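Local coordinates for protein serine protease inhibitor 4, isoform B (Drosophila melanogaster, PDB 4P0F) that probably inhibits serine-type and perhaps cysteine-type endopeptidases as a serpin, here in its cleaved form, at residues 219-224 with 265-270; 320-325 with 362-367; 124-127 with 131-134. One frame throughout, in Å; residues are numbered along the deposited sequence.

Contact 1: 219-224 with 265-270; sequences MALELP and TKVALK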
loop_
_atom_site.group_PDB
_atom_site.type_symbol
_atom_site.label_atom_id
_atom_site.label_comp_id
_atom_site.label_asym_id
_atom_site.label_seq_id
_atom_site.Cartn_x
_atom_site.Cartn_y
_atom_site.Cartn_z
ATOM N N MET A 219 7.177 3.450 21.731
ATOM C CA MET A 219 6.225 2.504 22.283
ATOM C C MET A 219 5.255 2.140 21.182
ATOM O O MET A 219 5.090 2.892 20.217
ATOM C CB MET A 219 5.487 3.093 23.490
ATOM C CG MET A 219 6.391 3.516 24.622
ATOM S SD MET A 219 5.521 4.388 25.946
ATOM C CE MET A 219 6.930 4.760 26.989
ATOM N N ALA A 220 4.629 0.975 21.301
ATOM C CA ALA A 220 3.694 0.544 20.282
ATOM C C ALA A 220 2.440 -0.042 20.894
ATOM O O ALA A 220 2.457 -0.545 22.012
ATOM C CB ALA A 220 4.347 -0.470 19.348
ATOM N N LEU A 221 1.364 0.018 20.117
ATOM C CA LEU A 221 0.049 -0.442 20.524
ATOM C C LEU A 221 -0.628 -1.024 19.294
ATOM O O LEU A 221 -0.437 -0.528 18.176
ATOM C CB LEU A 221 -0.782 0.721 21.118
ATOM C CG LEU A 221 -2.051 0.400 21.909
ATOM C CD1 LEU A 221 -1.704 -0.159 23.273
ATOM C CD2 LEU A 221 -2.904 1.649 22.054
ATOM N N GLU A 222 -1.371 -2.106 19.492
ATOM C CA GLU A 222 -2.180 -2.690 18.433
ATOM C C GLU A 222 -3.661 -2.615 18.783
ATOM O O GLU A 222 -4.071 -3.021 19.868
ATOM C CB GLU A 222 -1.792 -4.141 18.191
ATOM C CG GLU A 222 -1.253 -4.380 16.820
ATOM C CD GLU A 222 -0.831 -5.813 16.594
ATOM O OE1 GLU A 222 -1.355 -6.725 17.280
ATOM O OE2 GLU A 222 0.030 -6.012 15.725
ATOM N N LEU A 223 -4.444 -2.099 17.846
ATOM C CA LEU A 223 -5.884 -1.982 17.993
ATOM C C LEU A 223 -6.552 -2.981 17.050
ATOM O O LEU A 223 -6.485 -2.813 15.829
ATOM C CB LEU A 223 -6.337 -0.556 17.683
ATOM C CG LEU A 223 -5.653 0.566 18.469
ATOM C CD1 LEU A 223 -6.206 1.924 18.072
ATOM C CD2 LEU A 223 -5.806 0.349 19.968
ATOM N N PRO A 224 -7.182 -4.029 17.602
ATOM C CA PRO A 224 -7.757 -5.063 16.737
ATOM C C PRO A 224 -9.109 -4.687 16.141
ATOM O O PRO A 224 -9.862 -3.926 16.732
ATOM C CB PRO A 224 -7.892 -6.264 17.678
ATOM C CG PRO A 224 -8.076 -5.658 19.018
ATOM C CD PRO A 224 -7.231 -4.415 19.021
ATOM N N THR A 265 -2.082 -5.463 28.055
ATOM C CA THR A 265 -2.050 -4.716 29.308
ATOM C C THR A 265 -3.065 -3.573 29.255
ATOM O O THR A 265 -3.468 -3.150 28.177
ATOM C CB THR A 265 -0.626 -4.179 29.600
ATOM O OG1 THR A 265 -0.474 -3.931 31.002
ATOM C CG2 THR A 265 -0.329 -2.915 28.813
ATOM N N LYS A 266 -3.483 -3.081 30.419
ATOM C CA LYS A 266 -4.450 -1.988 30.457
ATOM C C LYS A 266 -3.794 -0.692 30.000
ATOM O O LYS A 266 -2.743 -0.304 30.517
ATOM C CB LYS A 266 -5.035 -1.826 31.867
ATOM C CG LYS A 266 -5.782 -3.058 32.353
ATOM C CD LYS A 266 -6.407 -2.844 33.725
ATOM C CE LYS A 266 -7.049 -4.124 34.241
ATOM N NZ LYS A 266 -8.061 -3.855 35.300
ATOM N N VAL A 267 -4.410 -0.044 29.014
ATOM C CA VAL A 267 -3.877 1.181 28.436
ATOM C C VAL A 267 -4.938 2.273 28.395
ATOM O O VAL A 267 -6.097 1.996 28.110
ATOM C CB VAL A 267 -3.350 0.934 27.008
ATOM C CG1 VAL A 267 -2.931 2.240 26.339
ATOM C CG2 VAL A 267 -2.186 -0.035 27.048
ATOM N N ALA A 268 -4.527 3.497 28.718
ATOM C CA ALA A 268 -5.338 4.689 28.493
ATOM C C ALA A 268 -4.868 5.293 27.181
ATOM O O ALA A 268 -3.766 5.844 27.087
ATOM C CB ALA A 268 -5.203 5.679 29.634
ATOM N N LEU A 269 -5.703 5.141 26.166
ATOM C CA LEU A 269 -5.373 5.526 24.804
ATOM C C LEU A 269 -5.996 6.855 24.424
ATOM O O LEU A 269 -7.169 7.093 24.718
ATOM C CB LEU A 269 -5.856 4.441 23.840
ATOM C CG LEU A 269 -5.823 4.747 22.342
ATOM C CD1 LEU A 269 -4.389 4.951 21.858
ATOM C CD2 LEU A 269 -6.506 3.617 21.580
ATOM N N LYS A 270 -5.214 7.717 23.774
ATOM C CA LYS A 270 -5.775 8.867 23.065
ATOM C C LYS A 270 -5.255 8.844 21.637
ATOM O O LYS A 270 -4.055 8.758 21.403
ATOM C CB LYS A 270 -5.437 10.196 23.754
ATOM C CG LYS A 270 -6.138 10.389 25.087
ATOM C CD LYS A 270 -5.659 11.647 25.786
ATOM C CE LYS A 270 -6.803 12.365 26.474
ATOM N NZ LYS A 270 -7.449 11.559 27.545
#
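Two sheets of the serpin fold, conventionally called B and C, meet face to face where Leu221 meets Val267 and Leu269, and Leu223 meets Leu269. The strand segments 219-224 and 265-270 run almost at right angles, 92° between their directions, with axes 10.4 Å apart at closest approach. Only side chains bridge that gap, and leucine suits it because Leu221 and Leu269, each with two methyls on a branched end, can both serve two neighbours at once. Leu221 divides its methyls between two residues. Its CD1 reaches Val267 tip to tip, lying 3.8 Å from Val267 CG2 and 4.1 Å from Val267 CG1, so both methyls of the valine are engaged. The other branch turns to the next inward-facing residue of the opposing strand, where Leu221 CD2 and Leu269 CD1 are 3.6 Å apart on side chains that cross obliquely. With CG swung opposite the main-chain nitrogen (chi1 -165°), Leu221 puts both methyls toward the other strand. Replacing Leu221 by an alanine would probably leave Val267 CG2 and Leu269 CD1 without their methyl partners and open a gap between the sheets. The two sheets pack orthogonally here, and aromatic rings add to the same apolar layer: Phe354, from the strand of sheet C beside 265-270, touches Leu221, Val267 and Leu269, while Phe208 of sheet B lies against Leu221 and Leu223. Leu223 starts less directly, its CB not aimed at the other strand, but the end of its side chain comes round to meet Leu269 tip to tip. There Leu269 CD2 sits 3.7 Å from Leu223 CD2 and 3.9 Å from Leu223 CD1, while the other methyl of Leu269 serves Leu221.

Contact 2: 320-325 with 362-367; sequences AFIEVN and YVLVHQ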
loop_
_atom_site.group_PDB
_atom_site.type_symbol
_atom_site.label_atom_id
_atom_site.label_comp_id
_atom_site.label_asym_id
_atom_site.label_seq_id
_atom_site.Cartn_x
_atom_site.Cartn_y
_atom_site.Cartn_z
ATOM N N ALA A 320 -3.730 6.332 -2.332
ATOM C CA ALA A 320 -4.249 5.693 -1.131
ATOM C C ALA A 320 -5.014 6.689 -0.252
ATOM O O ALA A 320 -4.836 7.907 -0.347
ATOM C CB ALA A 320 -3.123 5.045 -0.357
ATOM N N PHE A 321 -5.903 6.128 0.562
ATOM C CA PHE A 321 -6.808 6.886 1.421
ATOM C C PHE A 321 -7.005 6.119 2.715
ATOM O O PHE A 321 -7.085 4.896 2.694
ATOM C CB PHE A 321 -8.160 7.098 0.733
ATOM C CG PHE A 321 -9.217 7.681 1.633
ATOM C CD1 PHE A 321 -10.026 6.858 2.400
ATOM C CD2 PHE A 321 -9.377 9.045 1.731
ATOM C CE1 PHE A 321 -10.984 7.393 3.241
ATOM C CE2 PHE A 321 -10.337 9.586 2.576
ATOM C CZ PHE A 321 -11.140 8.758 3.318
ATOM N N ILE A 322 -7.101 6.835 3.833
ATOM C CA ILE A 322 -7.456 6.207 5.098
ATOM C C ILE A 322 -8.255 7.197 5.949
ATOM O O ILE A 322 -8.001 8.399 5.914
ATOM C CB ILE A 322 -6.200 5.719 5.868
ATOM C CG1 ILE A 322 -6.605 4.930 7.120
ATOM C CG2 ILE A 322 -5.299 6.882 6.238
ATOM C CD1 ILE A 322 -5.461 4.064 7.689
ATOM N N GLU A 323 -9.253 6.684 6.659
ATOM C CA GLU A 323 -9.978 7.453 7.673
ATOM C C GLU A 323 -10.044 6.602 8.920
ATOM O O GLU A 323 -10.353 5.417 8.852
ATOM C CB GLU A 323 -11.387 7.840 7.199
ATOM C CG GLU A 323 -12.368 6.671 7.082
ATOM C CD GLU A 323 -13.015 6.273 8.411
ATOM O OE1 GLU A 323 -12.906 7.034 9.395
ATOM O OE2 GLU A 323 -13.621 5.182 8.470
ATOM N N VAL A 324 -9.735 7.221 10.056
ATOM C CA VAL A 324 -9.740 6.566 11.350
ATOM C C VAL A 324 -10.678 7.340 12.279
ATOM O O VAL A 324 -10.479 8.531 12.494
ATOM C CB VAL A 324 -8.330 6.523 11.952
ATOM C CG1 VAL A 324 -8.341 5.907 13.362
ATOM C CG2 VAL A 324 -7.400 5.755 11.035
ATOM N N ASN A 325 -11.697 6.670 12.807
ATOM C CA ASN A 325 -12.656 7.323 13.703
ATOM C C ASN A 325 -13.108 6.396 14.820
ATOM O O ASN A 325 -12.485 5.369 15.078
ATOM C CB ASN A 325 -13.859 7.850 12.908
ATOM C CG ASN A 325 -14.711 6.749 12.298
ATOM O OD1 ASN A 325 -14.525 5.567 12.568
ATOM N ND2 ASN A 325 -15.665 7.148 11.456
ATOM N N TYR A 362 2.088 4.206 11.519
ATOM C CA TYR A 362 1.071 3.190 11.734
ATOM C C TYR A 362 1.077 2.188 10.583
ATOM O O TYR A 362 1.511 2.488 9.464
ATOM C CB TYR A 362 -0.323 3.825 11.900
ATOM C CG TYR A 362 -0.792 4.583 10.684
ATOM C CD1 TYR A 362 -1.412 3.920 9.634
ATOM C CD2 TYR A 362 -0.581 5.947 10.566
ATOM C CE1 TYR A 362 -1.828 4.597 8.512
ATOM C CE2 TYR A 362 -0.994 6.638 9.438
ATOM C CZ TYR A 362 -1.615 5.954 8.414
ATOM O OH TYR A 362 -2.017 6.629 7.283
ATOM N N VAL A 363 0.610 0.987 10.889
ATOM C CA VAL A 363 0.545 -0.118 9.947
ATOM C C VAL A 363 -0.756 -0.869 10.159
ATOM O O VAL A 363 -1.124 -1.174 11.288
ATOM C CB VAL A 363 1.719 -1.101 10.129
ATOM C CG1 VAL A 363 1.775 -2.086 8.951
ATOM C CG2 VAL A 363 3.029 -0.356 10.268
ATOM N N LEU A 364 -1.475 -1.137 9.075
ATOM C CA LEU A 364 -2.609 -2.058 9.119
ATOM C C LEU A 364 -2.066 -3.439 8.774
ATOM O O LEU A 364 -1.609 -3.675 7.645
ATOM C CB LEU A 364 -3.715 -1.639 8.141
ATOM C CG LEU A 364 -4.408 -0.306 8.428
ATOM C CD1 LEU A 364 -5.550 -0.047 7.448
ATOM C CD2 LEU A 364 -4.942 -0.281 9.842
ATOM N N VAL A 365 -2.077 -4.326 9.762
ATOM C CA VAL A 365 -1.347 -5.585 9.682
ATOM C C VAL A 365 -2.269 -6.779 9.821
ATOM O O VAL A 365 -3.149 -6.811 10.683
ATOM C CB VAL A 365 -0.248 -5.676 10.774
ATOM C CG1 VAL A 365 0.815 -4.644 10.542
ATOM C CG2 VAL A 365 -0.827 -5.488 12.151
ATOM N N HIS A 366 -2.066 -7.759 8.951
ATOM C CA HIS A 366 -2.721 -9.050 9.086
ATOM C C HIS A 366 -1.799 -9.982 9.853
ATOM O O HIS A 366 -0.639 -10.180 9.470
ATOM C CB HIS A 366 -3.075 -9.639 7.722
ATOM C CG HIS A 366 -3.424 -11.094 7.770
ATOM N ND1 HIS A 366 -4.724 -11.551 7.756
ATOM C CD2 HIS A 366 -2.640 -12.197 7.843
ATOM C CE1 HIS A 366 -4.726 -12.871 7.812
ATOM N NE2 HIS A 366 -3.474 -13.287 7.866
ATOM N N GLN A 367 -2.321 -10.541 10.942
ATOM C CA GLN A 367 -1.569 -11.449 11.808
ATOM C C GLN A 367 -0.213 -10.875 12.223
ATOM O O GLN A 367 -0.147 -9.833 12.881
ATOM C CB GLN A 367 -1.377 -12.800 11.113
ATOM C CG GLN A 367 -2.674 -13.588 10.965
ATOM C CD GLN A 367 -2.481 -14.928 10.277
ATOM O OE1 GLN A 367 -1.357 -15.407 10.126
ATOM N NE2 GLN A 367 -3.583 -15.539 9.853
#
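Segments 320-325 and 362-367 approach each other most closely at Ile322 and Leu364, whose CA atoms are 10.4 Å apart, a spacing that leaves room for a layer of side chains and rules out direct pairing of the backbones. Each main chain is bonded within its own sheet: Ile322 pairs with Ala276 and Phe321 with Ala332 in sheet A of the serpin fold, while strand 360-366 belongs to sheet B. Ile322 fills the space between them with both of its branches. Its longer arm, CG1 lying opposite the backbone nitrogen (chi1 -174°), carries CD1 into the angle between two residues of the other strand. There Ile322 CD1 lies 3.8 Å from Tyr362 CE1, meeting the ring obliquely, and it also reaches toward the leucine tip to tip, at 4.1 Å from Leu364 CD1. The shorter branch comes up to the far end of the tyrosine, with Ile322 CG2 3.5 Å from Tyr362 OH. Tyrosine is well suited here, being long enough to bring both its ring and its hydroxyl to Ile322. Just beyond the strand's end, the Asn325 carbonyl is hydrogen-bonded to Trp175 NE1, near the region called the breach in serpins, where the reactive loop begins to enter sheet A. The contact itself rests on dispersion and exclusion of water, so it depends on shape fit and on the burial of Ile322, with only the tyrosine hydroxyl bringing a polar atom to it.

Contact 3: 124-127 with 131-134; sequences VDFS and QAAA
Ala132 presses its single methyl into the bend formed by Val124, Asp125 and Phe126, just before helix 129-143, the helix F of serpins that lies across sheet A. This is the tight half of the contact, with the CA atoms of Phe126 and Ala132 only 5.5 Å apart. Such closeness suits alanine: Ala132 CB stands 3.7 Å from Asp125 O and 3.8 Å from Phe126 CD1, approaching the ring obliquely. Val124 CG2 lies farther off, 4.3 Å from Ala132 CB, and sits 3.5 Å above one face of the Phe126 ring, displaced toward the rim. Although the CB of Phe126 points away from the helix, its chi1 of -73° folds the ring back so that it can also touch Ile136 of the helix and Met100 and Val164 of the sheet. The solvent side is looser and polar. Gln131 holds its chain extended and brings OE1 near the loop without bonding to it directly; a water donates one hydrogen to Gln131 OE1 at 2.6 Å and the other to Asp125 O at 3.0 Å. The aspartate, for its part, turns back on its own loop: Asp125 OD1 accepts a weak hydrogen bond of 3.1 Å from Ser127 N, bent to 133°, which makes a weakly bonded Asx turn. The carbonyl oxygen of Asp125 thus accepts a water hydrogen while the Ala132 methyl also lies against it, so part of its polarity is met by water even where the packing is apolar.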
loop_
_atom_site.group_PDB
_atom_site.type_symbol
_atom_site.label_atom_id
_atom_site.label_comp_id
_atom_site.label_asym_id
_atom_site.label_seq_id
_atom_site.Cartn_x
_atom_site.Cartn_y
_atom_site.Cartn_z
ATOM N N VAL A 124 -9.230 -2.423 -24.262
ATOM C CA VAL A 124 -9.611 -1.011 -24.341
ATOM C C VAL A 124 -8.872 -0.318 -25.482
ATOM O O VAL A 124 -7.842 -0.809 -25.945
ATOM C CB VAL A 124 -9.315 -0.255 -23.016
ATOM C CG1 VAL A 124 -10.054 -0.901 -21.844
ATOM C CG2 VAL A 124 -7.820 -0.204 -22.741
ATOM N N ASP A 125 -9.396 0.819 -25.930
ATOM C CA ASP A 125 -8.776 1.589 -27.004
ATOM C C ASP A 125 -8.000 2.765 -26.417
ATOM O O ASP A 125 -8.579 3.814 -26.130
ATOM C CB ASP A 125 -9.840 2.083 -27.991
ATOM C CG ASP A 125 -9.245 2.785 -29.194
ATOM O OD1 ASP A 125 -8.024 3.027 -29.209
ATOM O OD2 ASP A 125 -10.005 3.110 -30.129
ATOM N N PHE A 126 -6.694 2.591 -26.222
ATOM C CA PHE A 126 -5.868 3.635 -25.603
ATOM C C PHE A 126 -5.674 4.875 -26.485
ATOM O O PHE A 126 -5.281 5.929 -25.988
ATOM C CB PHE A 126 -4.497 3.069 -25.211
ATOM C CG PHE A 126 -4.532 2.154 -24.006
ATOM C CD1 PHE A 126 -4.954 2.613 -22.765
ATOM C CD2 PHE A 126 -4.099 0.837 -24.109
ATOM C CE1 PHE A 126 -4.963 1.772 -21.670
ATOM C CE2 PHE A 126 -4.116 -0.011 -23.021
ATOM C CZ PHE A 126 -4.550 0.457 -21.796
ATOM N N SER A 127 -5.940 4.760 -27.783
ATOM C CA SER A 127 -5.912 5.929 -28.659
ATOM C C SER A 127 -7.024 6.888 -28.263
ATOM O O SER A 127 -6.889 8.109 -28.387
ATOM C CB SER A 127 -6.062 5.520 -30.125
ATOM O OG SER A 127 -4.976 4.696 -30.504
ATOM N N GLN A 131 -11.484 7.952 -22.872
ATOM C CA GLN A 131 -12.388 6.826 -22.700
ATOM C C GLN A 131 -11.700 5.676 -21.968
ATOM O O GLN A 131 -12.273 5.076 -21.058
ATOM C CB GLN A 131 -12.900 6.372 -24.065
ATOM C CG GLN A 131 -13.740 5.121 -24.081
ATOM C CD GLN A 131 -14.054 4.696 -25.506
ATOM O OE1 GLN A 131 -13.388 3.827 -26.072
ATOM N NE2 GLN A 131 -15.048 5.337 -26.107
ATOM N N ALA A 132 -10.467 5.374 -22.355
ATOM C CA ALA A 132 -9.715 4.294 -21.712
ATOM C C ALA A 132 -9.438 4.576 -20.227
ATOM O O ALA A 132 -9.576 3.691 -19.379
ATOM C CB ALA A 132 -8.411 4.055 -22.458
ATOM N N ALA A 133 -9.058 5.808 -19.916
ATOM C CA ALA A 133 -8.803 6.188 -18.541
ATOM C C ALA A 133 -10.092 6.071 -17.740
ATOM O O ALA A 133 -10.084 5.575 -16.620
ATOM C CB ALA A 133 -8.252 7.594 -18.471
ATOM N N ALA A 134 -11.205 6.507 -18.326
ATOM C CA ALA A 134 -12.486 6.436 -17.633
ATOM C C ALA A 134 -12.832 4.982 -17.315
ATOM O O ALA A 134 -13.300 4.681 -16.225
ATOM C CB ALA A 134 -13.592 7.086 -18.461
HETATM O O HOH W 1 -11.191 3.136 -24.839
#

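Contacts 1 and 2 are buried meetings of different sheets, almost wholly apolar, contact 2 adding a tyrosine hydroxyl set against a methyl. Sheet B is common to both: its strands 218-224 and 360-366 each pair with 230-237, and Glu222 OE2 touches Val365 CG2 at 3.7 Å. Contact 1 joins that sheet to sheet C, whereas contact 2, nearest the middle of the molecule, joins it to sheet A; strand 263-281 runs on from sheet C into sheet A, where it pairs with 311-324. Contact 3, about 34 Å from contact 1 at nearest atoms, binds a helix to its preceding loop and mixes an apolar core with a water-bridged polar rim, as befits its nearness to the surface.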